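Local coordinates for protein carbohydrate oxidase (PDB 3RJA) that oxidises the C1 hydroxyl of mono-, oligo- and polysaccharides to lactones, using FAD as cofactor and reducing molecular oxygen to hydrogen peroxide, at residues Gly229-Glu234 with Ser328-Ala333; Leu324-Ile329 with Trp384-Tyr389; Ile103-Pro108 with Val197-Leu202. All coordinates share one frame; numbering follows the deposited sequence.

Contact 1: Gly229-Glu234 with Ser328-Ala333; sequences GIEAVE and SIKGDA. With ZN (zinc ion), chain F.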
loop_
_atom_site.group_PDB
_atom_site.type_symbol
_atom_site.label_atom_id
_atom_site.label_comp_id
_atom_site.label_asym_id
_atom_site.label_seq_id
_atom_site.Cartn_x
_atom_site.Cartn_y
_atom_site.Cartn_z
ATOM N N GLY A 229 -4.839 13.924 -23.331
ATOM C CA GLY A 229 -3.713 13.084 -22.948
ATOM C C GLY A 229 -4.163 11.955 -22.030
ATOM O O GLY A 229 -3.812 10.805 -22.240
ATOM N N ILE A 230 -4.963 12.287 -21.025
ATOM C CA ILE A 230 -5.501 11.278 -20.137
ATOM C C ILE A 230 -6.388 10.280 -20.892
ATOM O O ILE A 230 -6.337 9.089 -20.592
ATOM C CB ILE A 230 -6.265 11.893 -18.928
ATOM C CG1 ILE A 230 -5.295 12.696 -18.055
ATOM C CG2 ILE A 230 -6.997 10.756 -18.111
ATOM C CD1 ILE A 230 -5.976 13.747 -17.175
ATOM N N GLU A 231 -7.170 10.750 -21.876
ATOM C CA GLU A 231 -7.995 9.830 -22.693
ATOM C C GLU A 231 -7.046 8.874 -23.424
ATOM O O GLU A 231 -7.256 7.659 -23.445
ATOM C CB GLU A 231 -8.888 10.603 -23.712
ATOM C CG GLU A 231 -9.295 9.756 -24.994
ATOM C CD GLU A 231 -10.559 8.910 -24.731
ATOM O OE1 GLU A 231 -11.272 9.211 -23.744
ATOM O OE2 GLU A 231 -10.847 7.955 -25.487
ATOM N N ALA A 232 -5.991 9.423 -24.020
ATOM C CA ALA A 232 -5.060 8.611 -24.814
ATOM C C ALA A 232 -4.351 7.564 -23.949
ATOM O O ALA A 232 -4.124 6.432 -24.371
ATOM C CB ALA A 232 -4.022 9.523 -25.540
ATOM N N VAL A 233 -4.011 7.936 -22.723
ATOM C CA VAL A 233 -3.320 6.990 -21.837
ATOM C C VAL A 233 -4.292 5.882 -21.431
ATOM O O VAL A 233 -3.901 4.720 -21.388
ATOM C CB VAL A 233 -2.693 7.685 -20.615
ATOM C CG1 VAL A 233 -2.033 6.639 -19.661
ATOM C CG2 VAL A 233 -1.663 8.764 -21.071
ATOM N N GLU A 234 -5.568 6.213 -21.203
ATOM C CA GLU A 234 -6.499 5.159 -20.810
ATOM C C GLU A 234 -6.671 4.147 -21.934
ATOM O O GLU A 234 -6.742 2.924 -21.663
ATOM C CB GLU A 234 -7.859 5.668 -20.334
ATOM C CG GLU A 234 -8.797 4.469 -20.022
ATOM C CD GLU A 234 -10.063 4.839 -19.266
ATOM O OE1 GLU A 234 -9.981 5.740 -18.376
ATOM O OE2 GLU A 234 -11.146 4.220 -19.542
ATOM N N SER A 328 -13.038 3.283 -15.125
ATOM C CA SER A 328 -12.660 4.167 -16.226
ATOM C C SER A 328 -12.702 5.577 -15.747
ATOM O O SER A 328 -13.586 5.936 -14.956
ATOM C CB SER A 328 -13.668 4.075 -17.380
ATOM O OG SER A 328 -13.288 4.984 -18.421
ATOM N N ILE A 329 -11.824 6.423 -16.268
ATOM C CA ILE A 329 -11.961 7.849 -15.914
ATOM C C ILE A 329 -12.739 8.647 -17.000
ATOM O O ILE A 329 -13.041 9.835 -16.830
ATOM C CB ILE A 329 -10.582 8.507 -15.596
ATOM C CG1 ILE A 329 -10.774 9.739 -14.681
ATOM C CG2 ILE A 329 -9.830 8.814 -16.890
ATOM C CD1 ILE A 329 -9.468 10.380 -14.164
ATOM N N LYS A 330 -13.036 7.993 -18.117
ATOM C CA LYS A 330 -13.691 8.674 -19.266
ATOM C C LYS A 330 -15.020 9.366 -18.900
ATOM O O LYS A 330 -15.761 8.921 -18.017
ATOM C CB LYS A 330 -13.881 7.709 -20.452
ATOM C CG LYS A 330 -12.569 7.259 -21.074
ATOM C CD LYS A 330 -12.807 6.204 -22.152
ATOM C CE LYS A 330 -11.490 5.789 -22.783
ATOM N NZ LYS A 330 -11.684 4.795 -23.870
ATOM N N GLY A 331 -15.298 10.471 -19.572
ATOM C CA GLY A 331 -16.614 11.105 -19.485
ATOM C C GLY A 331 -16.561 12.366 -18.650
ATOM O O GLY A 331 -15.594 13.135 -18.694
ATOM N N ASP A 332 -17.600 12.575 -17.863
ATOM C CA ASP A 332 -17.613 13.735 -16.999
ATOM C C ASP A 332 -16.561 13.664 -15.893
ATOM O O ASP A 332 -16.110 14.709 -15.427
ATOM C CB ASP A 332 -19.006 13.967 -16.436
ATOM C CG ASP A 332 -19.937 14.592 -17.458
ATOM O OD1 ASP A 332 -19.438 15.197 -18.435
ATOM O OD2 ASP A 332 -21.164 14.472 -17.291
ATOM N N ALA A 333 -16.160 12.448 -15.512
ATOM C CA ALA A 333 -15.140 12.241 -14.469
ATOM C C ALA A 333 -13.822 12.940 -14.817
ATOM O O ALA A 333 -13.302 13.747 -14.038
ATOM C CB ALA A 333 -14.915 10.745 -14.202
HETATM ZN ZN ZN F . -9.848 7.242 -26.994
#
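Glu234 of helix 223-239 reaches into the turn at Ser328-Lys330 and grips it with both carboxylate oxygens. Its CB points toward the turn. CG lies anti to the backbone N (chi1 177°) and the chain stays extended, which carries the carboxylate across to the turn. Glu234 CG passes CE of Lys330 at 4.1 Å. At the tip, Glu234 OE1 accepts the backbone N-H of Ile329 at 2.9 Å, a nearly straight bond (165°). Glu234 OE2 takes the hydroxyl OG of Ser328 at 2.5 Å. Both bonds use syn lone pairs, so the two oxygens hold neighbouring groups of the turn. OE2 also has a salt bridge to Arg238. The same Ser328 OG also accepts from the backbone N of Lys330 (3.0 Å) and closes an ST turn. With an alanine in place of Glu234, the Ile329 N-H and the Ser328 hydroxyl are likely to lose their acceptor, and Arg238 its ion-pair partner.

Beside the carboxylate, CG2 of Ile230 meets CG2 of Ile329 at 3.6 Å. On the Glu231 side, the extended Lys330 lays its CE 3.5 Å from Glu231 OE2, while its NZ pairs with Asp235. Glu231 OE2 also binds zinc at 1.9 Å, and Asp235 is the other protein ligand. The turn leads from strand 318-326 into helix 332-345, whose Val334 and Val338 pack on Ile230. Helix 223-239 thus lies against this link.

Contact 2: Leu324-Ile329 with Trp384-Tyr389; sequences LTLKSI and WLIQFY. With ABL ((2R,3R,4R,5R)-4,5-dihydroxy-2-(hydroxymethyl)-6-oxopiperidin-3-yl beta-D-glucopyranoside), chain G.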
loop_
_atom_site.group_PDB
_atom_site.type_symbol
_atom_site.label_atom_id
_atom_site.label_comp_id
_atom_site.label_asym_id
_atom_site.label_seq_id
_atom_site.Cartn_x
_atom_site.Cartn_y
_atom_site.Cartn_z
ATOM N N LEU A 324 -8.667 6.718 -5.082
ATOM C CA LEU A 324 -9.761 6.221 -5.913
ATOM C C LEU A 324 -9.243 5.065 -6.723
ATOM O O LEU A 324 -8.079 5.078 -7.169
ATOM C CB LEU A 324 -10.270 7.298 -6.880
ATOM C CG LEU A 324 -11.180 8.378 -6.273
ATOM C CD1 LEU A 324 -11.503 9.469 -7.316
ATOM C CD2 LEU A 324 -12.469 7.750 -5.679
ATOM N N THR A 325 -10.110 4.070 -6.919
ATOM C CA THR A 325 -9.874 3.046 -7.910
ATOM C C THR A 325 -11.065 3.188 -8.894
ATOM O O THR A 325 -12.194 3.307 -8.470
ATOM C CB THR A 325 -9.753 1.625 -7.271
ATOM O OG1 THR A 325 -10.992 1.248 -6.624
ATOM C CG2 THR A 325 -8.604 1.579 -6.208
ATOM N N LEU A 326 -10.807 3.206 -10.199
ATOM C CA LEU A 326 -11.898 3.438 -11.164
ATOM C C LEU A 326 -11.892 2.425 -12.267
ATOM O O LEU A 326 -10.818 2.067 -12.764
ATOM C CB LEU A 326 -11.772 4.815 -11.820
ATOM C CG LEU A 326 -11.469 6.046 -10.957
ATOM C CD1 LEU A 326 -11.121 7.224 -11.914
ATOM C CD2 LEU A 326 -12.653 6.391 -10.023
ATOM N N LYS A 327 -13.095 1.994 -12.680
ATOM C CA LYS A 327 -13.212 1.203 -13.902
ATOM C C LYS A 327 -12.701 2.004 -15.092
ATOM O O LYS A 327 -12.028 1.464 -15.960
ATOM C CB LYS A 327 -14.665 0.766 -14.158
ATOM C CG LYS A 327 -15.194 -0.122 -13.063
ATOM C CD LYS A 327 -16.509 -0.817 -13.456
ATOM C CE LYS A 327 -16.924 -1.739 -12.339
ATOM N NZ LYS A 327 -18.417 -1.962 -12.344
ATOM N N SER A 328 -13.038 3.283 -15.125
ATOM C CA SER A 328 -12.660 4.167 -16.226
ATOM C C SER A 328 -12.702 5.577 -15.747
ATOM O O SER A 328 -13.586 5.936 -14.956
ATOM C CB SER A 328 -13.668 4.075 -17.380
ATOM O OG SER A 328 -13.288 4.984 -18.421
ATOM N N ILE A 329 -11.824 6.423 -16.268
ATOM C CA ILE A 329 -11.961 7.849 -15.914
ATOM C C ILE A 329 -12.739 8.647 -17.000
ATOM O O ILE A 329 -13.041 9.835 -16.830
ATOM C CB ILE A 329 -10.582 8.507 -15.596
ATOM C CG1 ILE A 329 -10.774 9.739 -14.681
ATOM C CG2 ILE A 329 -9.830 8.814 -16.890
ATOM C CD1 ILE A 329 -9.468 10.380 -14.164
ATOM N N TRP A 384 -7.728 2.149 -13.171
ATOM C CA TRP A 384 -6.929 3.189 -12.513
ATOM C C TRP A 384 -6.856 3.007 -10.993
ATOM O O TRP A 384 -7.874 2.794 -10.336
ATOM C CB TRP A 384 -7.587 4.563 -12.741
ATOM C CG TRP A 384 -7.525 5.065 -14.170
ATOM C CD1 TRP A 384 -8.579 5.209 -15.046
ATOM C CD2 TRP A 384 -6.362 5.521 -14.866
ATOM N NE1 TRP A 384 -8.138 5.719 -16.247
ATOM C CE2 TRP A 384 -6.780 5.923 -16.167
ATOM C CE3 TRP A 384 -5.002 5.611 -14.530
ATOM C CZ2 TRP A 384 -5.884 6.408 -17.128
ATOM C CZ3 TRP A 384 -4.108 6.108 -15.489
ATOM C CH2 TRP A 384 -4.556 6.492 -16.775
ATOM N N LEU A 385 -5.663 3.144 -10.444
ATOM C CA LEU A 385 -5.446 3.318 -9.008
ATOM C C LEU A 385 -4.884 4.751 -8.848
ATOM O O LEU A 385 -3.878 5.104 -9.463
ATOM C CB LEU A 385 -4.444 2.279 -8.461
ATOM C CG LEU A 385 -3.747 2.609 -7.121
ATOM C CD1 LEU A 385 -4.726 2.734 -5.973
ATOM C CD2 LEU A 385 -2.713 1.591 -6.756
ATOM N N ILE A 386 -5.535 5.563 -8.024
ATOM C CA ILE A 386 -5.224 6.985 -7.994
ATOM C C ILE A 386 -4.902 7.389 -6.577
ATOM O O ILE A 386 -5.673 7.096 -5.657
ATOM C CB ILE A 386 -6.413 7.837 -8.537
ATOM C CG1 ILE A 386 -6.731 7.437 -9.993
ATOM C CG2 ILE A 386 -6.139 9.352 -8.397
ATOM C CD1 ILE A 386 -8.033 8.097 -10.559
ATOM N N GLN A 387 -3.761 8.047 -6.414
ATOM C CA GLN A 387 -3.367 8.622 -5.140
ATOM C C GLN A 387 -3.375 10.152 -5.204
ATOM O O GLN A 387 -2.883 10.749 -6.183
ATOM C CB GLN A 387 -1.985 8.106 -4.694
ATOM C CG GLN A 387 -1.596 8.679 -3.303
ATOM C CD GLN A 387 -0.376 8.041 -2.670
ATOM O OE1 GLN A 387 -0.222 8.081 -1.441
ATOM N NE2 GLN A 387 0.532 7.485 -3.504
ATOM N N PHE A 388 -3.948 10.758 -4.154
ATOM C CA PHE A 388 -3.987 12.191 -3.908
ATOM C C PHE A 388 -3.268 12.409 -2.584
ATOM O O PHE A 388 -3.582 11.742 -1.597
ATOM C CB PHE A 388 -5.437 12.665 -3.710
ATOM C CG PHE A 388 -6.328 12.513 -4.918
ATOM C CD1 PHE A 388 -6.349 13.492 -5.924
ATOM C CD2 PHE A 388 -7.173 11.427 -5.022
ATOM C CE1 PHE A 388 -7.191 13.363 -7.031
ATOM C CE2 PHE A 388 -8.026 11.279 -6.116
ATOM C CZ PHE A 388 -8.039 12.253 -7.128
ATOM N N TYR A 389 -2.317 13.335 -2.551
ATOM C CA TYR A 389 -1.406 13.508 -1.382
ATOM C C TYR A 389 -1.175 15.007 -1.160
ATOM O O TYR A 389 -0.883 15.719 -2.113
ATOM C CB TYR A 389 -0.068 12.859 -1.675
ATOM C CG TYR A 389 0.773 12.413 -0.486
ATOM C CD1 TYR A 389 0.644 11.126 0.032
ATOM C CD2 TYR A 389 1.750 13.250 0.079
ATOM C CE1 TYR A 389 1.430 10.680 1.081
ATOM C CE2 TYR A 389 2.560 12.794 1.142
ATOM C CZ TYR A 389 2.378 11.503 1.624
ATOM O OH TYR A 389 3.135 11.017 2.668
HETATM C C1A ABL G . 3.255 6.243 -2.371
HETATM O O1A ABL G . 2.429 5.301 -2.362
HETATM C C2A ABL G . 4.005 6.625 -3.664
HETATM O O2A ABL G . 4.226 5.425 -4.403
HETATM C C3A ABL G . 5.343 7.364 -3.407
HETATM O O3A ABL G . 5.755 7.936 -4.674
HETATM C C4A ABL G . 5.113 8.496 -2.425
HETATM O O1 ABL G . 6.328 9.251 -2.186
HETATM C C5A ABL G . 4.628 7.899 -1.059
HETATM N N5 ABL G . 3.492 6.958 -1.245
HETATM C C6A ABL G . 4.118 8.989 -0.080
HETATM O O6A ABL G . 4.238 8.615 1.305
HETATM C C1 ABL G . 6.539 10.507 -2.893
HETATM C C2 ABL G . 7.497 11.423 -2.091
HETATM O O2 ABL G . 6.922 11.666 -0.801
HETATM C C3 ABL G . 7.725 12.725 -2.870
HETATM O O3 ABL G . 8.620 13.597 -2.181
HETATM C C4 ABL G . 8.231 12.374 -4.307
HETATM O O4 ABL G . 8.478 13.536 -5.085
HETATM C C5 ABL G . 7.206 11.479 -5.013
HETATM O O5 ABL G . 7.018 10.287 -4.211
HETATM C C6 ABL G . 7.617 11.131 -6.449
HETATM O O6 ABL G . 8.883 10.565 -6.561
#
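Leu324-Leu326 and Trp384-Ile386 pair as neighbouring antiparallel strands in the large sheet that helps form the substrate site of this FAD-linked oxidase. Leu324 with Ile386 and Leu326 with Trp384 are hydrogen-bonded pairs. Thr325 with Leu385 is the non-hydrogen-bonded pair between them. The shortest of the four backbone bonds runs from Ile386 N to Leu324 O at 2.7 Å.

The tight part is the face bearing Leu324, Leu326, Trp384 and Ile386. Methyl CD1 of Leu326 presses on CD1 of Ile386 at 3.5 Å, closer than usual for two carbons. Leu324 CD1 approaches the edge of the Phe388 ring more loosely, 4.1 Å from CE2. CG of Trp384 lies anti to the carbonyl carbon (chi1 -69°), and the indole extends toward the turn after the partner strand. There CG2 of Ile329 sits 3.6 Å from Trp384 NE1, its side chain crossing the indole at about a right angle. Trp384 NE1 hydrogen-bonds to Glu234 OE1 of helix 223-239.

The other face is packed more thinly across the pair: Thr325 CG2 touches Leu385 CD1 at 4.1 Å. The looser side is at Lys327 and Ser328, both partly exposed. Strand 384-392 stays paired with strand 318-326 beyond Ile386, and from it Gln387 and Tyr389 reach the sugar site. Gln387 OE1 bonds to Tyr72, and NE2 makes a weak bond to the lactam oxygen O1A of the substrate analogue. Tyr389 OH is hydrogen-bonded to Glu317 OE1, which places the phenol for the sugar. The O6A hydroxyl of the analogue donates to Tyr389 OH at 3.0 Å.

Contact 3: Ile103-Pro108 with Val197-Leu202; sequences IAHVEP and VAVWKL. With FAD (flavin-adenine dinucleotide), chain B.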
loop_
_atom_site.group_PDB
_atom_site.type_symbol
_atom_site.label_atom_id
_atom_site.label_comp_id
_atom_site.label_asym_id
_atom_site.label_seq_id
_atom_site.Cartn_x
_atom_site.Cartn_y
_atom_site.Cartn_z
ATOM N N ILE A 103 10.304 -20.218 -2.764
ATOM C CA ILE A 103 9.497 -19.666 -1.680
ATOM C C ILE A 103 10.357 -19.230 -0.491
ATOM O O ILE A 103 11.257 -19.968 -0.053
ATOM C CB ILE A 103 8.371 -20.645 -1.249
ATOM C CG1 ILE A 103 7.399 -20.866 -2.426
ATOM C CG2 ILE A 103 7.624 -20.119 -0.049
ATOM C CD1 ILE A 103 6.372 -22.003 -2.196
ATOM N N ALA A 104 10.061 -18.036 0.026
ATOM C CA ALA A 104 10.759 -17.456 1.183
ATOM C C ALA A 104 9.798 -17.331 2.336
ATOM O O ALA A 104 8.622 -16.987 2.130
ATOM C CB ALA A 104 11.270 -16.052 0.838
ATOM N N HIS A 105 10.289 -17.575 3.547
ATOM C CA HIS A 105 9.498 -17.326 4.742
ATOM C C HIS A 105 10.087 -16.065 5.357
ATOM O O HIS A 105 11.317 -15.960 5.472
ATOM C CB HIS A 105 9.551 -18.511 5.712
ATOM C CG HIS A 105 8.842 -19.729 5.207
ATOM N ND1 HIS A 105 8.313 -20.689 6.045
ATOM C CD2 HIS A 105 8.515 -20.112 3.946
ATOM C CE1 HIS A 105 7.737 -21.630 5.323
ATOM N NE2 HIS A 105 7.832 -21.299 4.049
ATOM N N VAL A 106 9.211 -15.108 5.704
ATOM C CA VAL A 106 9.626 -13.767 6.143
ATOM C C VAL A 106 8.910 -13.279 7.408
ATOM O O VAL A 106 7.683 -13.420 7.560
ATOM C CB VAL A 106 9.465 -12.704 4.990
ATOM C CG1 VAL A 106 10.153 -11.363 5.360
ATOM C CG2 VAL A 106 10.047 -13.279 3.678
ATOM N N GLU A 107 9.690 -12.705 8.310
ATOM C CA GLU A 107 9.175 -12.097 9.543
ATOM C C GLU A 107 8.371 -10.831 9.218
ATOM O O GLU A 107 8.606 -10.222 8.178
ATOM C CB GLU A 107 10.342 -11.811 10.497
ATOM C CG GLU A 107 10.783 -13.085 11.221
ATOM C CD GLU A 107 11.891 -12.861 12.254
ATOM O OE1 GLU A 107 12.772 -11.995 12.073
ATOM O OE2 GLU A 107 11.879 -13.582 13.250
ATOM N N PRO A 108 7.423 -10.444 10.097
ATOM C CA PRO A 108 6.397 -9.466 9.727
ATOM C C PRO A 108 6.807 -7.999 9.905
ATOM O O PRO A 108 5.989 -7.093 9.652
ATOM C CB PRO A 108 5.243 -9.789 10.695
ATOM C CG PRO A 108 5.902 -10.346 11.920
ATOM C CD PRO A 108 7.173 -11.039 11.433
ATOM N N VAL A 197 -0.335 -11.426 11.426
ATOM C CA VAL A 197 0.491 -12.340 10.635
ATOM C C VAL A 197 1.888 -12.360 11.251
ATOM O O VAL A 197 2.494 -11.293 11.485
ATOM C CB VAL A 197 0.575 -11.957 9.138
ATOM C CG1 VAL A 197 1.542 -12.935 8.373
ATOM C CG2 VAL A 197 -0.840 -11.957 8.503
ATOM N N ALA A 198 2.378 -13.574 11.531
ATOM C CA ALA A 198 3.666 -13.795 12.222
ATOM C C ALA A 198 4.751 -14.281 11.252
ATOM O O ALA A 198 5.945 -14.105 11.518
ATOM C CB ALA A 198 3.491 -14.834 13.368
ATOM N N VAL A 199 4.333 -14.910 10.150
ATOM C CA VAL A 199 5.267 -15.293 9.070
ATOM C C VAL A 199 4.536 -15.134 7.739
ATOM O O VAL A 199 3.386 -15.608 7.591
ATOM C CB VAL A 199 5.754 -16.776 9.185
ATOM C CG1 VAL A 199 6.760 -17.139 8.075
ATOM C CG2 VAL A 199 6.365 -17.073 10.570
ATOM N N TRP A 200 5.182 -14.472 6.779
ATOM C CA TRP A 200 4.685 -14.462 5.378
ATOM C C TRP A 200 5.408 -15.522 4.560
ATOM O O TRP A 200 6.636 -15.600 4.601
ATOM C CB TRP A 200 4.906 -13.098 4.716
ATOM C CG TRP A 200 4.135 -12.001 5.376
ATOM C CD1 TRP A 200 4.546 -11.195 6.417
ATOM C CD2 TRP A 200 2.790 -11.613 5.068
ATOM N NE1 TRP A 200 3.520 -10.336 6.770
ATOM C CE2 TRP A 200 2.442 -10.562 5.947
ATOM C CE3 TRP A 200 1.850 -12.050 4.121
ATOM C CZ2 TRP A 200 1.165 -9.946 5.921
ATOM C CZ3 TRP A 200 0.602 -11.438 4.085
ATOM C CH2 TRP A 200 0.267 -10.395 4.978
ATOM N N LYS A 201 4.663 -16.309 3.790
ATOM C CA LYS A 201 5.308 -17.290 2.890
ATOM C C LYS A 201 5.104 -16.840 1.460
ATOM O O LYS A 201 3.980 -16.720 0.980
ATOM C CB LYS A 201 4.819 -18.717 3.181
ATOM C CG LYS A 201 4.855 -19.043 4.685
ATOM C CD LYS A 201 4.277 -20.393 4.985
ATOM C CE LYS A 201 4.152 -20.658 6.496
ATOM N NZ LYS A 201 3.121 -21.770 6.719
ATOM N N LEU A 202 6.210 -16.550 0.786
ATOM C CA LEU A 202 6.138 -15.732 -0.440
ATOM C C LEU A 202 6.825 -16.383 -1.618
ATOM O O LEU A 202 8.009 -16.735 -1.507
ATOM C CB LEU A 202 6.807 -14.363 -0.200
ATOM C CG LEU A 202 6.290 -13.497 0.963
ATOM C CD1 LEU A 202 7.082 -12.152 1.064
ATOM C CD2 LEU A 202 4.784 -13.226 0.824
HETATM P PA FAD B . 1.480 -0.187 9.480
HETATM O O1A FAD B . 2.487 -0.789 10.424
HETATM O O2A FAD B . 1.058 1.220 9.815
HETATM O O5B FAD B . 0.178 -1.124 9.446
HETATM C C5B FAD B . -0.809 -0.922 8.441
HETATM C C4B FAD B . -2.045 -1.768 8.790
HETATM O O4B FAD B . -1.706 -3.154 8.744
HETATM C C3B FAD B . -2.574 -1.499 10.198
HETATM O O3B FAD B . -3.977 -1.772 10.220
HETATM C C2B FAD B . -1.860 -2.580 11.001
HETATM O O2B FAD B . -2.442 -2.930 12.235
HETATM C C1B FAD B . -1.896 -3.732 10.007
HETATM N N9A FAD B . -0.803 -4.663 10.272
HETATM C C8A FAD B . 0.543 -4.373 10.472
HETATM N N7A FAD B . 1.180 -5.557 10.684
HETATM C C5A FAD B . 0.288 -6.557 10.598
HETATM C C6A FAD B . 0.420 -7.942 10.738
HETATM N N6A FAD B . 1.624 -8.503 10.987
HETATM N N1A FAD B . -0.714 -8.719 10.576
HETATM C C2A FAD B . -1.952 -8.135 10.328
HETATM N N3A FAD B . -2.093 -6.766 10.229
HETATM C C4A FAD B . -0.972 -6.001 10.352
HETATM N N1 FAD B . 1.447 1.553 -1.243
HETATM C C2 FAD B . 1.465 0.857 -2.458
HETATM O O2 FAD B . 0.605 0.013 -2.735
HETATM N N3 FAD B . 2.530 1.108 -3.318
HETATM C C4 FAD B . 3.625 1.900 -3.024
HETATM O O4 FAD B . 4.597 1.979 -3.809
HETATM C C4X FAD B . 3.534 2.664 -1.742
HETATM N N5 FAD B . 4.521 3.465 -1.377
HETATM C C5X FAD B . 4.520 4.100 -0.157
HETATM C C6 FAD B . 5.630 4.882 0.256
HETATM C C7 FAD B . 5.697 5.411 1.531
HETATM C C7M FAD B . 6.901 6.272 1.965
HETATM C C8 FAD B . 4.700 5.057 2.472
HETATM C C8M FAD B . 4.743 5.590 3.890
HETATM C C9 FAD B . 3.577 4.352 2.067
HETATM C C9A FAD B . 3.474 3.838 0.758
HETATM N N10 FAD B . 2.410 2.995 0.357
HETATM C C10 FAD B . 2.368 2.463 -0.923
HETATM C "C1'" FAD B . 1.288 2.727 1.316
HETATM C "C2'" FAD B . 1.515 1.412 2.049
HETATM O "O2'" FAD B . 1.252 0.330 1.166
HETATM C "C3'" FAD B . 0.565 1.305 3.220
HETATM O "O3'" FAD B . 0.671 2.448 4.040
HETATM C "C4'" FAD B . 0.864 0.021 4.013
HETATM O "O4'" FAD B . -0.295 -0.388 4.672
HETATM C "C5'" FAD B . 2.022 0.218 4.995
HETATM O "O5'" FAD B . 2.274 -0.983 5.672
HETATM P P FAD B . 3.047 -0.924 7.099
HETATM O O1P FAD B . 3.308 -2.310 7.607
HETATM O O2P FAD B . 4.317 -0.083 6.955
HETATM O O3P FAD B . 1.966 -0.105 7.948
#
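Strands 103-106 and 197-202 run antiparallel at 165°, 4.6 Å apart at their closest, with Ala104-Leu202 and Val106-Trp200 as hydrogen-bonded pairs and His105-Lys201 as the non-hydrogen-bonded pair. They are neighbours in an antiparallel sheet, and 103-108 lies within the FAD-binding domain. On the His105 side, the extended Lys201 chain lies over one face of the imidazole. Lys201 CG sits 3.8 Å from the centroid of the His105 ring and almost on the normal (8°), a CH-pi contact. This CG is anti to the carbonyl carbon (chi1 -48°), and the chain crosses the ring until Lys201 CD meets His105 CE1 at 3.7 Å. The ammonium end goes on to a salt bridge with Glu174.

The other face is apolar. Val106 CG2 meets Leu202 CD1 at 4.1 Å, the two chains crossing at about a right angle, with Ile137 and Phe141 of helix 137-142 packed against them. Val197 CG1 lies over a face of the Trp200 ring, toward its rim. The ring NE1 bonds to Ser138. Ala198 and Val199 form a classic beta bulge opposite Thr164.

Pro108 CB rests 3.2 Å from Val197 O. Val197 O accepts from FAD N6A at 3.0 Å, and Val197 N donates to FAD N1A at 2.9 Å. Backbone N-H and C=O thus match an acceptor and a donor on one adenine edge, consistent with selection by main-chain atoms, independent of the Val197 side chain.

How the contacts relate
Contacts 1 and 2 are neighbours, their centres 11 Å apart. They share Ser328 and Ile329, where strand 318-326 runs out into the turn before helix 332-345. Glu234 OE1 of contact 1 lies 2.8 Å from Trp384 NE1 of contact 2, a hydrogen bond. Contact 1 thus joins helix 223-239 to the turn that follows strand 318-326, a neighbour of strand 384-392 in the same sheet, which reaches the sugar site in contact 2. Contact 3 stands on the opposite side of the chain's centre, about 30 Å from contact 2 and 39 Å from contact 1 between centres. It contributes two residues to the FAD pocket, and Val197 bonds to the adenine, whereas contact 2 serves the substrate analogue near the flavin.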